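Long-range contacts in antigen 43 (Escherichia coli, PDB 4KH3), which is a self-associating autotransporter adhesin that makes bacteria clump through a Velcro-like mechanism and is linked to biofilm formation: residues V258-G263 and N292-N297; T312-G317 and V331-G336; T319-N324 and V338-S343. All coordinates share one frame; numbering follows the deposited sequence. Where two conformers were deposited one is given.

Contact 1: V258-G263 and N292-N297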
loop_
_atom_site.group_PDB
_atom_site.type_symbol
_atom_site.label_atom_id
_atom_site.label_comp_id
_atom_site.label_asym_id
_atom_site.label_seq_id
_atom_site.Cartn_x
_atom_site.Cartn_y
_atom_site.Cartn_z
ATOM N N VAL A 258 -13.780 -11.753 2.070
ATOM C CA VAL A 258 -12.402 -11.606 2.465
ATOM C C VAL A 258 -12.137 -12.575 3.602
ATOM O O VAL A 258 -12.771 -12.496 4.648
ATOM C CB VAL A 258 -12.122 -10.174 2.925
ATOM C CG1 VAL A 258 -10.727 -10.065 3.526
ATOM C CG2 VAL A 258 -12.310 -9.204 1.760
ATOM N N THR A 259 -11.217 -13.508 3.385
ATOM C CA THR A 259 -10.750 -14.358 4.469
ATOM C C THR A 259 -9.454 -13.776 4.975
ATOM O O THR A 259 -8.414 -13.867 4.319
ATOM C CB THR A 259 -10.531 -15.798 4.012
ATOM O OG1 THR A 259 -11.776 -16.346 3.557
ATOM C CG2 THR A 259 -9.992 -16.637 5.153
ATOM N N GLN A 260 -9.532 -13.145 6.136
ATOM C CA GLN A 260 -8.388 -12.477 6.728
ATOM C C GLN A 260 -7.793 -13.376 7.800
ATOM O O GLN A 260 -8.348 -13.492 8.899
ATOM C CB GLN A 260 -8.827 -11.132 7.320
ATOM C CG GLN A 260 -7.765 -10.428 8.147
ATOM C CD GLN A 260 -8.252 -9.092 8.663
ATOM O OE1 GLN A 260 -9.040 -8.417 8.003
ATOM N NE2 GLN A 260 -7.796 -8.707 9.847
ATOM N N ASN A 261 -6.679 -14.030 7.469
ATOM C CA ASN A 261 -5.994 -14.900 8.421
ATOM C C ASN A 261 -5.181 -14.090 9.398
ATOM O O ASN A 261 -4.966 -12.883 9.189
ATOM C CB ASN A 261 -5.107 -15.920 7.706
ATOM C CG ASN A 261 -5.916 -16.924 6.921
ATOM O OD1 ASN A 261 -7.001 -17.331 7.348
ATOM N ND2 ASN A 261 -5.417 -17.309 5.756
ATOM N N THR A 262 -4.733 -14.757 10.461
ATOM C CA THR A 262 -3.985 -14.102 11.528
ATOM C C THR A 262 -2.761 -13.396 10.984
ATOM O O THR A 262 -1.989 -13.969 10.211
ATOM C CB THR A 262 -3.538 -15.109 12.611
ATOM O OG1 THR A 262 -4.671 -15.859 13.050
ATOM C CG2 THR A 262 -2.927 -14.380 13.814
ATOM N N GLY A 263 -2.588 -12.145 11.388
ATOM C CA GLY A 263 -1.464 -11.361 10.925
ATOM C C GLY A 263 -1.712 -10.701 9.586
ATOM O O GLY A 263 -0.859 -9.971 9.082
ATOM N N ASN A 292 -16.386 -5.596 14.026
ATOM C CA ASN A 292 -15.445 -6.704 14.227
ATOM C C ASN A 292 -14.205 -6.642 13.335
ATOM O O ASN A 292 -13.604 -7.663 13.000
ATOM C CB ASN A 292 -16.138 -8.070 14.114
ATOM C CG ASN A 292 -15.284 -9.209 14.660
ATOM O OD1 ASN A 292 -14.493 -9.019 15.592
ATOM N ND2 ASN A 292 -15.424 -10.392 14.068
ATOM N N VAL A 293 -13.819 -5.433 12.954
ATOM C CA VAL A 293 -12.595 -5.252 12.206
ATOM C C VAL A 293 -11.398 -5.581 13.113
ATOM O O VAL A 293 -11.317 -5.128 14.254
ATOM C CB VAL A 293 -12.506 -3.832 11.605
ATOM C CG1 VAL A 293 -11.113 -3.554 11.101
ATOM C CG2 VAL A 293 -13.534 -3.675 10.475
ATOM N N VAL A 294 -10.495 -6.421 12.617
ATOM C CA VAL A 294 -9.275 -6.730 13.349
ATOM C C VAL A 294 -8.117 -6.087 12.608
ATOM O O VAL A 294 -7.968 -6.264 11.391
ATOM C CB VAL A 294 -9.061 -8.254 13.483
ATOM C CG1 VAL A 294 -7.616 -8.581 13.912
ATOM C CG2 VAL A 294 -10.069 -8.839 14.460
ATOM N N LEU A 295 -7.313 -5.331 13.346
ATOM C CA LEU A 295 -6.265 -4.511 12.770
ATOM C C LEU A 295 -4.906 -4.851 13.345
ATOM O O LEU A 295 -4.630 -4.545 14.497
ATOM C CB LEU A 295 -6.550 -3.041 13.064
ATOM C CG LEU A 295 -7.831 -2.447 12.489
ATOM C CD1 LEU A 295 -8.030 -1.038 13.065
ATOM C CD2 LEU A 295 -7.767 -2.418 10.979
ATOM N N GLU A 296 -4.046 -5.457 12.534
ATOM C CA GLU A 296 -2.686 -5.767 12.966
ATOM C C GLU A 296 -1.733 -5.734 11.777
ATOM O O GLU A 296 -2.178 -5.725 10.632
ATOM C CB GLU A 296 -2.653 -7.131 13.659
ATOM C CG GLU A 296 -3.311 -8.250 12.854
ATOM C CD GLU A 296 -3.710 -9.452 13.704
ATOM O OE1 GLU A 296 -3.522 -9.430 14.942
ATOM O OE2 GLU A 296 -4.225 -10.427 13.131
ATOM N N ASN A 297 -0.431 -5.679 12.051
ATOM C CA ASN A 297 0.592 -5.820 11.011
ATOM C C ASN A 297 0.499 -4.834 9.868
ATOM O O ASN A 297 0.728 -5.199 8.711
ATOM C CB ASN A 297 0.554 -7.217 10.402
ATOM C CG ASN A 297 1.441 -8.177 11.118
ATOM O OD1 ASN A 297 2.266 -7.777 11.944
ATOM N ND2 ASN A 297 1.300 -9.457 10.801
HETATM O O HOH W 1 -11.133 -7.447 9.748
HETATM O O HOH W 2 -5.552 -10.121 10.913
#

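Contact 2: T312-G317 and V331-G336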
loop_
_atom_site.group_PDB
_atom_site.type_symbol
_atom_site.label_atom_id
_atom_site.label_comp_id
_atom_site.label_asym_id
_atom_site.label_seq_id
_atom_site.Cartn_x
_atom_site.Cartn_y
_atom_site.Cartn_z
ATOM N N THR A 312 -13.830 -3.107 17.360
ATOM C CA THR A 312 -12.575 -3.064 16.628
ATOM C C THR A 312 -11.450 -3.563 17.519
ATOM O O THR A 312 -11.252 -3.057 18.624
ATOM C CB THR A 312 -12.235 -1.649 16.151
ATOM O OG1 THR A 312 -13.305 -1.145 15.342
ATOM C CG2 THR A 312 -10.961 -1.667 15.334
ATOM N N ARG A 313 -10.725 -4.569 17.040
ATOM C CA ARG A 313 -9.547 -5.064 17.745
ATOM C C ARG A 313 -8.285 -4.415 17.142
ATOM O O ARG A 313 -8.034 -4.507 15.943
ATOM C CB ARG A 313 -9.505 -6.592 17.681
ATOM C CG ARG A 313 -8.273 -7.220 18.281
ATOM C CD ARG A 313 -8.272 -7.130 19.785
ATOM N NE ARG A 313 -7.000 -7.591 20.324
ATOM C CZ ARG A 313 -6.599 -7.399 21.576
ATOM N NH1 ARG A 313 -7.377 -6.745 22.432
ATOM N NH2 ARG A 313 -5.409 -7.854 21.966
ATOM N N VAL A 314 -7.519 -3.704 17.959
ATOM C CA VAL A 314 -6.333 -3.034 17.451
ATOM C C VAL A 314 -5.088 -3.643 18.069
ATOM O O VAL A 314 -4.738 -3.329 19.207
ATOM C CB VAL A 314 -6.361 -1.535 17.748
ATOM C CG1 VAL A 314 -5.297 -0.820 16.934
ATOM C CG2 VAL A 314 -7.747 -0.958 17.446
ATOM N N ASP A 315 -4.423 -4.513 17.314
ATOM C CA ASP A 315 -3.269 -5.239 17.823
ATOM C C ASP A 315 -1.964 -4.762 17.256
ATOM O O ASP A 315 -1.891 -3.716 16.627
ATOM C CB ASP A 315 -3.391 -6.730 17.542
ATOM C CG ASP A 315 -4.368 -7.391 18.451
ATOM O OD1 ASP A 315 -4.799 -6.711 19.405
ATOM O OD2 ASP A 315 -4.702 -8.571 18.222
ATOM N N ASP A 316 -0.937 -5.573 17.474
ATOM C CA ASP A 316 0.427 -5.188 17.182
ATOM C C ASP A 316 0.590 -4.732 15.738
ATOM O O ASP A 316 0.480 -5.530 14.816
ATOM C CB ASP A 316 1.375 -6.346 17.490
ATOM C CG ASP A 316 2.829 -5.910 17.516
ATOM O OD1 ASP A 316 3.081 -4.694 17.700
ATOM O OD2 ASP A 316 3.714 -6.779 17.351
ATOM N N GLY A 317 0.847 -3.443 15.553
ATOM C CA GLY A 317 1.027 -2.891 14.227
ATOM C C GLY A 317 -0.274 -2.420 13.604
ATOM O O GLY A 317 -0.286 -1.913 12.481
ATOM N N VAL A 331 -13.847 -0.578 21.384
ATOM C CA VAL A 331 -12.492 -0.654 20.879
ATOM C C VAL A 331 -11.670 -1.518 21.828
ATOM O O VAL A 331 -11.703 -1.345 23.040
ATOM C CB VAL A 331 -11.856 0.737 20.781
ATOM C CG1 VAL A 331 -10.381 0.625 20.330
ATOM C CG2 VAL A 331 -12.665 1.609 19.835
ATOM N N SER A 332 -10.944 -2.476 21.281
ATOM C CA SER A 332 -10.146 -3.350 22.122
ATOM C C SER A 332 -8.676 -3.150 21.782
ATOM O O SER A 332 -8.178 -3.717 20.815
ATOM C CB SER A 332 -10.575 -4.801 21.925
ATOM O OG SER A 332 -9.951 -5.636 22.871
ATOM N N MET A 333 -8.005 -2.293 22.547
ATOM C CA MET A 333 -6.595 -2.007 22.326
ATOM C C MET A 333 -5.737 -3.147 22.844
ATOM O O MET A 333 -5.889 -3.571 23.989
ATOM C CB MET A 333 -6.193 -0.724 23.034
ATOM C CG MET A 333 -6.995 0.462 22.607
ATOM S SD MET A 333 -6.828 0.743 20.838
ATOM C CE MET A 333 -5.063 1.055 20.716
ATOM N N GLY A 334 -4.844 -3.639 21.989
ATOM C CA GLY A 334 -3.880 -4.653 22.377
ATOM C C GLY A 334 -2.459 -4.115 22.348
ATOM O O GLY A 334 -2.205 -3.003 21.855
ATOM N N ASN A 335 -1.524 -4.896 22.879
ATOM C CA ASN A 335 -0.118 -4.511 22.832
ATOM C C ASN A 335 0.348 -4.227 21.411
ATOM O O ASN A 335 0.165 -5.046 20.510
ATOM C CB ASN A 335 0.755 -5.583 23.482
ATOM C CG ASN A 335 0.573 -5.636 24.982
ATOM O OD1 ASN A 335 0.551 -4.595 25.653
ATOM N ND2 ASN A 335 0.419 -6.845 25.521
ATOM N N GLY A 336 0.938 -3.054 21.220
ATOM C CA GLY A 336 1.431 -2.645 19.920
ATOM C C GLY A 336 0.393 -1.894 19.104
ATOM O O GLY A 336 0.699 -1.380 18.026
#

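Contact 3: T319-N324 and V338-S343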
loop_
_atom_site.group_PDB
_atom_site.type_symbol
_atom_site.label_atom_id
_atom_site.label_comp_id
_atom_site.label_asym_id
_atom_site.label_seq_id
_atom_site.Cartn_x
_atom_site.Cartn_y
_atom_site.Cartn_z
ATOM N N THR A 319 -3.581 0.107 13.369
ATOM C CA THR A 319 -3.908 1.507 13.609
ATOM C C THR A 319 -5.402 1.780 13.462
ATOM O O THR A 319 -6.011 1.444 12.443
ATOM C CB THR A 319 -3.149 2.442 12.661
ATOM O OG1 THR A 319 -1.750 2.338 12.920
ATOM C CG2 THR A 319 -3.573 3.876 12.885
ATOM N N LEU A 320 -5.990 2.377 14.494
ATOM C CA LEU A 320 -7.367 2.853 14.418
ATOM C C LEU A 320 -7.375 4.371 14.488
ATOM O O LEU A 320 -6.881 4.957 15.447
ATOM C CB LEU A 320 -8.218 2.260 15.538
ATOM C CG LEU A 320 -9.665 2.747 15.585
ATOM C CD1 LEU A 320 -10.371 2.452 14.269
ATOM C CD2 LEU A 320 -10.396 2.101 16.753
ATOM N N ASP A 321 -7.924 4.996 13.456
ATOM C CA ASP A 321 -7.938 6.447 13.345
ATOM C C ASP A 321 -9.377 6.957 13.337
ATOM O O ASP A 321 -10.093 6.804 12.345
ATOM C CB ASP A 321 -7.196 6.879 12.070
ATOM C CG ASP A 321 -7.277 8.382 11.814
ATOM O OD1 ASP A 321 -7.712 9.139 12.711
ATOM O OD2 ASP A 321 -6.887 8.815 10.710
ATOM N N ILE A 322 -9.801 7.562 14.443
ATOM C CA ILE A 322 -11.152 8.105 14.523
ATOM C C ILE A 322 -11.146 9.598 14.295
ATOM O O ILE A 322 -10.631 10.358 15.111
ATOM C CB ILE A 322 -11.848 7.805 15.857
ATOM C CG1 ILE A 322 -11.782 6.313 16.172
ATOM C CG2 ILE A 322 -13.304 8.259 15.790
ATOM C CD1 ILE A 322 -10.751 5.971 17.206
ATOM N N ARG A 323 -11.702 10.006 13.162
ATOM C CA ARG A 323 -11.756 11.413 12.801
ATOM C C ARG A 323 -12.729 12.160 13.686
ATOM O O ARG A 323 -13.528 11.560 14.422
ATOM C CB ARG A 323 -12.193 11.576 11.348
ATOM C CG ARG A 323 -11.264 10.916 10.354
ATOM C CD ARG A 323 -9.907 11.580 10.349
ATOM N NE ARG A 323 -8.897 10.707 9.763
ATOM C CZ ARG A 323 -8.757 10.483 8.457
ATOM N NH1 ARG A 323 -9.567 11.065 7.577
ATOM N NH2 ARG A 323 -7.805 9.665 8.032
ATOM N N ASN A 324 -12.649 13.481 13.611
ATOM C CA ASN A 324 -13.626 14.337 14.238
ATOM C C ASN A 324 -14.999 13.947 13.721
ATOM O O ASN A 324 -15.211 13.876 12.514
ATOM C CB ASN A 324 -13.339 15.788 13.871
ATOM C CG ASN A 324 -13.691 16.749 14.983
ATOM O OD1 ASN A 324 -14.666 16.546 15.711
ATOM N ND2 ASN A 324 -12.887 17.799 15.131
ATOM N N VAL A 338 -2.167 1.040 17.908
ATOM C CA VAL A 338 -2.026 2.490 17.801
ATOM C C VAL A 338 -3.388 3.186 17.682
ATOM O O VAL A 338 -4.276 2.717 16.964
ATOM C CB VAL A 338 -1.155 2.860 16.595
ATOM C CG1 VAL A 338 -1.346 4.317 16.213
ATOM C CG2 VAL A 338 0.304 2.566 16.890
ATOM N N LEU A 339 -3.553 4.297 18.396
ATOM C CA LEU A 339 -4.809 5.027 18.374
ATOM C C LEU A 339 -4.600 6.480 17.956
ATOM O O LEU A 339 -3.747 7.173 18.496
ATOM C CB LEU A 339 -5.481 4.950 19.741
ATOM C CG LEU A 339 -6.802 5.713 19.913
ATOM C CD1 LEU A 339 -7.949 5.002 19.224
ATOM C CD2 LEU A 339 -7.117 5.911 21.383
ATOM N N LEU A 340 -5.369 6.924 16.971
ATOM C CA LEU A 340 -5.387 8.323 16.555
ATOM C C LEU A 340 -6.808 8.839 16.728
ATOM O O LEU A 340 -7.732 8.365 16.074
ATOM C CB LEU A 340 -4.986 8.461 15.082
ATOM C CG LEU A 340 -3.695 7.782 14.627
ATOM C CD1 LEU A 340 -3.488 7.986 13.136
ATOM C CD2 LEU A 340 -2.518 8.326 15.402
ATOM N N ALA A 341 -6.995 9.809 17.606
ATOM C CA ALA A 341 -8.330 10.312 17.866
ATOM C C ALA A 341 -8.258 11.785 18.213
ATOM O O ALA A 341 -7.195 12.282 18.557
ATOM C CB ALA A 341 -8.967 9.524 19.008
ATOM N N ASP A 342 -9.377 12.493 18.111
ATOM C CA ASP A 342 -9.450 13.819 18.722
ATOM C C ASP A 342 -10.647 13.938 19.654
ATOM O O ASP A 342 -11.490 13.049 19.710
ATOM C CB ASP A 342 -9.421 14.949 17.691
ATOM C CG ASP A 342 -10.548 14.863 16.706
ATOM O OD1 ASP A 342 -10.384 14.133 15.706
ATOM O OD2 ASP A 342 -11.584 15.530 16.924
ATOM N N SER A 343 -10.696 15.041 20.396
ATOM C CA SER A 343 -11.697 15.245 21.438
ATOM C C SER A 343 -13.108 15.403 20.875
ATOM O O SER A 343 -14.091 15.294 21.618
ATOM C CB SER A 343 -11.326 16.449 22.319
ATOM O OG SER A 343 -11.166 17.629 21.545
HETATM O O HOH W 3 -8.376 12.740 14.413
#

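Contact 1: V258-G263 and N292-N297
Gly263 and Asn297 meet where the two segments draw closest, their CA atoms 5.9 Å apart. Asn297 ND2 donates to Gly263 O at 2.8 Å, a nearly straight bond (167° at the hydrogen) that lies in the carbonyl plane on a lone pair. At the other end of the same residue, Gly263 N gives its hydrogen to Glu296 OE2 at 2.9 Å, coming from above the carboxylate plane. Glu296 reaches it because its CG sits between the backbone N and the carbonyl carbon (chi1 51°) and the chain runs out extended. Both polar backbone atoms of Gly263 are thus held by side chains of 292-297.

Toward strand 294-295 the segments diverge, and Gln260 and Val294 have CA atoms 8.8 Å apart. The extended Gln260 side chain spans this wider separation, and its NE2 donates to Val294 O at 2.9 Å, from above that carbonyl plane. One water links Gln260 OE1 to Val294 N; a second accepts from Gln260 NE2 and lies 2.6 Å from Glu296 OE2, to which it probably donates. Between the segments the chain runs through strands 273-278, 281-286 and 289-291, each antiparallel to the next; here a side-chain amide and two waters, rather than backbone-to-backbone bonds, join them. Glu296 OE1 is bridged to Arg279 but lies close to Asp315 OD2, a like charge whose repulsion Arg279 and the NH of Gly263 would probably offset.

Contact 2: T312-G317 and V331-G336
Arg313 and Ser332 meet through their side chains as well as their backbones: Arg313 NH1 donates to Ser332 OG at 2.8 Å, with the oxygen in the guanidinium plane at its edge. The chain of Arg313 gets there by starting with CG anti to the backbone N (chi1 175°) and then folding over at chi2, 72°, which carries the guanidinium across to the neighbouring strand. Gly334 lies over one face of it, Gly334 CA being 3.6 Å from Arg313 NH2.

Behind these side chains runs the backbone ladder. Ser332 N donates to Thr312 O at 2.7 Å, Val314 N to Ser332 O at 2.9 Å, and Gly334 N to Val314 O at 2.8 Å. Ser332 thus bonds to Thr312 and Val314, the two residues flanking its partner Arg313, which is the parallel pattern, and the 19-residue offset between paired positions is one full coil of the right-handed parallel beta-helix built by this class of autotransporter adhesin. On the opposite side of the sheet from Arg313, Val314 and Met333 lie side by side, and Met333 SD rests 3.9 Å from Val314 CB. Val314 CG2 also touches Val331 CG1.

Past the strands the segments stay stacked: Gly317 N donates to Gly336 O at 3.2 Å, from well above that carbonyl plane, and both glycines have positive phi at equivalent turns. Farther out, Asp315 lies beside the guanidinium, its OD1 modelled suspiciously close to Arg313 NE and that detail therefore doubtful, while its OD2 pairs with Arg279. Beyond Thr312 and Val314, Leu320 packs against both, and Arg313 bonds on its other flank to the backbone of Val293 and Leu295.

Contact 3: T319-N324 and V338-S343
The carboxylate of Asp321 lies against Leu340, its OD1 3.7 Å from Leu340 CB, while the guanidinium of Arg323 takes hold of its other oxygen. Arg323 NE and NH2 both donate to Asp321 OD2, at 2.9 Å from NE, and reach it from the same face of the carboxylate; Asp321 OD1 lies at the edge of the guanidinium, in its plane. At the far end the Asp342 carboxylate and the Asn324 amide stand with their planes 60° apart. With chi1 at 59° the Asp342 carboxylate stands beside Asn324; a water donates to its OD1 at 2.8 Å, and its OD2 accepts from Gly344 N.

Three backbone bonds join the strands from Leu320 to Ile322: Leu320 N to Val338 O at 3.0 Å, Leu340 N to Leu320 O at 2.9 Å, and Ile322 N to Leu340 O at 2.8 Å. Beside Asp321 and Leu340, on the same side of the sheet, Thr319 and Val338 run side by side, while Thr319 CG2 also touches Leu340 CD1. The other side is apolar and inward: Ile322 CD1 presses against Leu339 CD1 at 3.6 Å, with Leu320 and Ala341 alongside. Residues 19 apart stacked in register on nearly parallel strands (4°), with Leu320 on Leu339 as the like pair, are what successive coils of a parallel beta-helix display.

The three contacts come from successive coils of one solenoid. Contact 1 closes before contact 2 opens, whereas the segments of contacts 2 and 3 alternate, because each coil supplies strands to more than one face, in turn. Contacts 1 and 2 have centres about 11 Å apart and share a face: strands 294-295 and 313-314 are neighbours, with Leu295 N 2.8 Å from Arg313 O, a probable hydrogen bond. Contacts 2 and 3, about 13 Å apart by centre, meet inside the coil, where Val331 packs on Leu320. Contacts 1 and 3, with centres about 19 Å apart, touch through Leu295. The coils stack on, with contact 1 bridging the antiparallel strands, consistent with a stalk that presents an adhesive surface to other cells.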